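Local coordinates for protein AlkZ (Streptomyces sahachiroi, PDB 5UUJ) that belongs to the AlkZ-like family of DNA glycosylases and has a helix-rich fold related to helix-turn-helix proteins, at residues T226-R229 with S235-K238; L95-N100 with R242-D247. All coordinates share one frame; numbering follows the deposited sequence.

Contact 1 of 2, residues T226-R229 with S235-K238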
loop_
_atom_site.group_PDB
_atom_site.type_symbol
_atom_site.label_atom_id
_atom_site.label_comp_id
_atom_site.label_asym_id
_atom_site.label_seq_id
_atom_site.Cartn_x
_atom_site.Cartn_y
_atom_site.Cartn_z
ATOM N N THR A 226 -13.871 -4.203 5.450
ATOM C CA THR A 226 -12.650 -3.427 5.616
ATOM C C THR A 226 -11.538 -3.981 4.731
ATOM O O THR A 226 -10.772 -3.221 4.136
ATOM C CB THR A 226 -12.201 -3.425 7.086
ATOM O OG1 THR A 226 -13.182 -2.740 7.875
ATOM C CG2 THR A 226 -10.853 -2.741 7.254
ATOM N N PHE A 227 -11.461 -5.305 4.638
ATOM C CA PHE A 227 -10.456 -5.951 3.808
ATOM C C PHE A 227 -10.615 -5.578 2.336
ATOM O O PHE A 227 -9.646 -5.198 1.676
ATOM C CB PHE A 227 -10.526 -7.469 3.962
ATOM C CG PHE A 227 -9.733 -8.215 2.929
ATOM C CD1 PHE A 227 -8.358 -8.323 3.037
ATOM C CD2 PHE A 227 -10.363 -8.799 1.843
ATOM C CE1 PHE A 227 -7.625 -9.004 2.087
ATOM C CE2 PHE A 227 -9.634 -9.485 0.889
ATOM C CZ PHE A 227 -8.262 -9.586 1.013
ATOM N N ASP A 228 -11.839 -5.679 1.826
ATOM C CA ASP A 228 -12.086 -5.457 0.406
ATOM C C ASP A 228 -12.061 -3.963 0.080
ATOM O O ASP A 228 -11.844 -3.581 -1.068
ATOM C CB ASP A 228 -13.422 -6.080 -0.011
ATOM C CG ASP A 228 -13.554 -6.238 -1.522
ATOM O OD1 ASP A 228 -12.532 -6.489 -2.195
ATOM O OD2 ASP A 228 -14.684 -6.123 -2.037
ATOM N N ARG A 229 -12.273 -3.122 1.089
ATOM C CA ARG A 229 -12.113 -1.682 0.907
ATOM C C ARG A 229 -10.645 -1.354 0.651
ATOM O O ARG A 229 -10.314 -0.591 -0.258
ATOM C CB ARG A 229 -12.615 -0.902 2.123
ATOM C CG ARG A 229 -12.443 0.607 1.962
ATOM C CD ARG A 229 -13.220 1.395 2.990
ATOM N NE ARG A 229 -12.622 1.288 4.320
ATOM C CZ ARG A 229 -13.288 0.996 5.436
ATOM N NH1 ARG A 229 -14.597 0.770 5.413
ATOM N NH2 ARG A 229 -12.635 0.928 6.589
ATOM N N SER A 235 -14.818 -3.851 -4.520
ATOM C CA SER A 235 -15.172 -4.231 -5.885
ATOM C C SER A 235 -15.328 -5.742 -6.051
ATOM O O SER A 235 -15.798 -6.208 -7.088
ATOM C CB SER A 235 -14.116 -3.714 -6.866
ATOM O OG SER A 235 -14.010 -2.303 -6.805
ATOM N N THR A 236 -14.937 -6.507 -5.034
ATOM C CA THR A 236 -14.997 -7.965 -5.117
ATOM C C THR A 236 -16.404 -8.490 -4.826
ATOM O O THR A 236 -17.126 -7.938 -3.996
ATOM C CB THR A 236 -14.003 -8.629 -4.137
ATOM O OG1 THR A 236 -12.689 -8.102 -4.353
ATOM C CG2 THR A 236 -13.972 -10.144 -4.332
ATOM N N SER A 237 -16.783 -9.553 -5.531
ATOM C CA SER A 237 -18.033 -10.262 -5.271
ATOM C C SER A 237 -18.178 -10.618 -3.794
ATOM O O SER A 237 -17.318 -11.280 -3.219
ATOM C CB SER A 237 -18.101 -11.534 -6.118
ATOM O OG SER A 237 -19.101 -12.412 -5.638
ATOM N N LYS A 238 -19.269 -10.179 -3.180
ATOM C CA LYS A 238 -19.455 -10.388 -1.752
ATOM C C LYS A 238 -19.644 -11.868 -1.402
ATOM O O LYS A 238 -19.118 -12.327 -0.392
ATOM C CB LYS A 238 -20.636 -9.555 -1.249
ATOM C CG LYS A 238 -20.323 -8.064 -1.166
ATOM C CD LYS A 238 -21.483 -7.272 -0.582
ATOM C CE LYS A 238 -21.101 -5.818 -0.350
ATOM N NZ LYS A 238 -20.819 -5.103 -1.623
#

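Contact 2 of 2, residues L95-N100 with R242-D247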
loop_
_atom_site.group_PDB
_atom_site.type_symbol
_atom_site.label_atom_id
_atom_site.label_comp_id
_atom_site.label_asym_id
_atom_site.label_seq_id
_atom_site.Cartn_x
_atom_site.Cartn_y
_atom_site.Cartn_z
ATOM N N LEU A 95 -1.730 -9.506 -6.994
ATOM C CA LEU A 95 -2.090 -9.146 -8.361
ATOM C C LEU A 95 -3.243 -9.997 -8.890
ATOM O O LEU A 95 -4.130 -9.492 -9.581
ATOM C CB LEU A 95 -0.874 -9.284 -9.280
ATOM C CG LEU A 95 0.302 -8.338 -9.011
ATOM C CD1 LEU A 95 1.452 -8.645 -9.962
ATOM C CD2 LEU A 95 -0.108 -6.883 -9.142
ATOM N N SER A 96 -3.225 -11.286 -8.562
ATOM C CA SER A 96 -4.279 -12.205 -8.982
ATOM C C SER A 96 -5.647 -11.747 -8.480
ATOM O O SER A 96 -6.642 -11.824 -9.201
ATOM C CB SER A 96 -3.988 -13.619 -8.477
ATOM O OG SER A 96 -5.049 -14.505 -8.795
ATOM N N LEU A 97 -5.689 -11.262 -7.245
ATOM C CA LEU A 97 -6.940 -10.812 -6.651
ATOM C C LEU A 97 -7.427 -9.516 -7.294
ATOM O O LEU A 97 -8.632 -9.281 -7.383
ATOM C CB LEU A 97 -6.774 -10.627 -5.140
ATOM C CG LEU A 97 -7.477 -11.670 -4.269
ATOM C CD1 LEU A 97 -7.019 -13.077 -4.614
ATOM C CD2 LEU A 97 -7.246 -11.377 -2.795
HETATM N N MSE A 98 -6.499 -8.678 -7.746
HETATM C CA MSE A 98 -6.870 -7.445 -8.433
HETATM C C MSE A 98 -7.440 -7.755 -9.815
HETATM O O MSE A 98 -8.428 -7.157 -10.234
HETATM C CB MSE A 98 -5.670 -6.498 -8.562
HETATM C CG MSE A 98 -5.083 -6.016 -7.240
HETATM SE SE MSE A 98 -6.415 -5.324 -5.989
HETATM C CE MSE A 98 -7.289 -4.024 -7.156
ATOM N N ALA A 99 -6.813 -8.688 -10.524
ATOM C CA ALA A 99 -7.307 -9.111 -11.829
ATOM C C ALA A 99 -8.705 -9.710 -11.700
ATOM O O ALA A 99 -9.538 -9.568 -12.595
ATOM C CB ALA A 99 -6.355 -10.116 -12.462
ATOM N N ASN A 100 -8.961 -10.363 -10.573
ATOM C CA ASN A 100 -10.247 -11.003 -10.327
ATOM C C ASN A 100 -11.405 -10.001 -10.261
ATOM O O ASN A 100 -12.553 -10.367 -10.497
ATOM C CB ASN A 100 -10.183 -11.818 -9.031
ATOM C CG ASN A 100 -11.502 -12.500 -8.701
ATOM O OD1 ASN A 100 -11.913 -13.439 -9.381
ATOM N ND2 ASN A 100 -12.163 -12.037 -7.645
ATOM N N ARG A 242 -17.136 -14.103 1.112
ATOM C CA ARG A 242 -17.665 -14.926 2.188
ATOM C C ARG A 242 -17.035 -16.316 2.159
ATOM O O ARG A 242 -16.670 -16.860 3.200
ATOM C CB ARG A 242 -19.189 -15.029 2.081
ATOM C CG ARG A 242 -19.827 -15.942 3.116
ATOM C CD ARG A 242 -21.324 -16.071 2.891
ATOM N NE ARG A 242 -22.054 -14.903 3.379
ATOM C CZ ARG A 242 -23.377 -14.785 3.354
ATOM N NH1 ARG A 242 -24.129 -15.759 2.859
ATOM N NH2 ARG A 242 -23.952 -13.688 3.825
ATOM N N LYS A 243 -16.907 -16.882 0.963
ATOM C CA LYS A 243 -16.308 -18.200 0.804
ATOM C C LYS A 243 -14.823 -18.179 1.163
ATOM O O LYS A 243 -14.331 -19.083 1.837
ATOM C CB LYS A 243 -16.489 -18.704 -0.629
ATOM C CG LYS A 243 -16.219 -20.194 -0.790
ATOM C CD LYS A 243 -15.174 -20.478 -1.862
ATOM C CE LYS A 243 -15.660 -20.101 -3.254
ATOM N NZ LYS A 243 -14.616 -20.351 -4.287
ATOM N N TRP A 244 -14.116 -17.148 0.711
ATOM C CA TRP A 244 -12.688 -17.018 0.986
ATOM C C TRP A 244 -12.402 -17.045 2.481
ATOM O O TRP A 244 -11.545 -17.798 2.943
ATOM C CB TRP A 244 -12.140 -15.724 0.388
ATOM C CG TRP A 244 -11.988 -15.752 -1.097
ATOM C CD1 TRP A 244 -12.073 -16.843 -1.916
ATOM C CD2 TRP A 244 -11.724 -14.633 -1.948
ATOM N NE1 TRP A 244 -11.874 -16.469 -3.222
ATOM C CE2 TRP A 244 -11.659 -15.116 -3.269
ATOM C CE3 TRP A 244 -11.534 -13.266 -1.720
ATOM C CZ2 TRP A 244 -11.415 -14.282 -4.358
ATOM C CZ3 TRP A 244 -11.292 -12.439 -2.803
ATOM C CH2 TRP A 244 -11.236 -12.950 -4.105
ATOM N N PHE A 245 -13.120 -16.218 3.232
ATOM C CA PHE A 245 -12.947 -16.156 4.675
ATOM C C PHE A 245 -13.474 -17.418 5.350
ATOM O O PHE A 245 -12.877 -17.913 6.304
ATOM C CB PHE A 245 -13.645 -14.919 5.242
ATOM C CG PHE A 245 -12.839 -13.660 5.105
ATOM C CD1 PHE A 245 -12.660 -13.069 3.867
ATOM C CD2 PHE A 245 -12.258 -13.069 6.214
ATOM C CE1 PHE A 245 -11.916 -11.914 3.737
ATOM C CE2 PHE A 245 -11.512 -11.909 6.090
ATOM C CZ PHE A 245 -11.339 -11.335 4.850
ATOM N N GLY A 246 -14.584 -17.941 4.840
ATOM C CA GLY A 246 -15.212 -19.108 5.425
ATOM C C GLY A 246 -14.372 -20.361 5.294
ATOM O O GLY A 246 -14.295 -21.163 6.222
ATOM N N ASP A 247 -13.736 -20.527 4.140
ATOM C CA ASP A 247 -12.940 -21.720 3.868
ATOM C C ASP A 247 -11.667 -21.766 4.706
ATOM O O ASP A 247 -11.038 -22.815 4.828
ATOM C CB ASP A 247 -12.576 -21.796 2.384
ATOM C CG ASP A 247 -13.773 -22.100 1.501
ATOM O OD1 ASP A 247 -14.824 -22.515 2.030
ATOM O OD2 ASP A 247 -13.657 -21.931 0.270
#

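Contact 1 of 2, residues T226-R229 with S235-K238
Two hydrogen bonds join the carboxylate of Asp228 to Thr236, one through each oxygen. The hydroxyl OG1 of Thr236 donates to Asp228 OD1 at 2.7 Å, coming from the syn side but 30° out of the carboxylate plane. The backbone N of Thr236 donates to Asp228 OD2 at 3.0 Å, meeting the syn lone pair of that oxygen in a bent bond (N-H...O angle 144°). Threonine suits this place because its OG1 lies beside its own backbone N (chi1 -54°), which lets one residue offer both donors to one carboxylate. Ser232 OG is a further partner of OD1, so several donors satisfy the buried acid.

The bonds close the short turn between helices 224-232 and 238-248. With helix 204-219 before them and the strands 252-257 and 260-265 after, these helices follow an order consistent with a winged helix-turn-helix unit.

Apolar contacts lie next to the polar pair, where Leu241 of helix 238-248 touches the side chains of both Asp228 and Thr236. Lys238 NZ stands 6.2 Å from Asp228 OD2, too far for a salt bridge yet probably favourable to a negative carboxylate. Ser237 is the N-cap of helix 238-248; its OG accepts a weak hydrogen bond from Lys240 N.

Contact 2 of 2, residues L95-N100 with R242-D247
Trp244 reaches across from helix 238-248 and brings the outer end of its six-membered ring against both Leu97 and Asn100 of helix 91-100. The well-packed part is the apolar one, where Leu97 and Trp244 are both buried and Leu97 gives up more surface to the indole than Asn100 does. Leu97 CG lies 4.0 Å from Trp244 CH2, and its CD2 branch is 4.2 Å from Trp244 CZ3, the two side chains extending toward each other from opposite directions. Leu97 has an unusual chi1 of -108°, away from the staggered values, and this rotation carries the branched end to the indole. The closest CA atoms, those of Leu97 and Trp244, are 11.4 Å apart, a gap that the long indole side chain suits.

Both helices pack on helix 204-219, the first helix of what is probably a winged helix-turn-helix unit. Leu97 rests on Ala207 and Trp244 on Ala208, small residues that probably let both side chains come close. The indole's one polar atom, NE1, is satisfied although buried, by a hydrogen bond to Asp205 OD1 that helps set the rotation of the ring.

Toward solvent the contact loosens. Asn100, partly exposed, extends with CG anti to its backbone N (chi1 179°) and brings ND2 to 3.8 Å from Trp244 CH2, but no hydrogen bond crosses between the segments. Its amide plane is inclined 50° to the ring and the approach is oblique, so the touch is plain van der Waals contact; a polar amide suits this partly exposed margin.

Overall arrangement
The centres of the two contacts lie about 9 Å apart, on the same side of the chain's centre. Along the sequence, contact 1 is nested inside the long loop that contact 2 closes: helix 91-100 comes first, then helix 224-232, the turn at 235-238 and helix 238-248. The contacts touch directly, with Thr236 CG2 3.8 Å from Trp244 CZ3, while Phe227 CD2 lies 4.0 Å from Phe245 CE1 between the consecutive helices. Contact 1 is thus local, fixing the turn within a probable winged helix-turn-helix unit, whereas contact 2 joins that unit to helix 91-100, from an earlier part of the same AlkZ-like family region; its two segments are 142 residues apart at their closest ends.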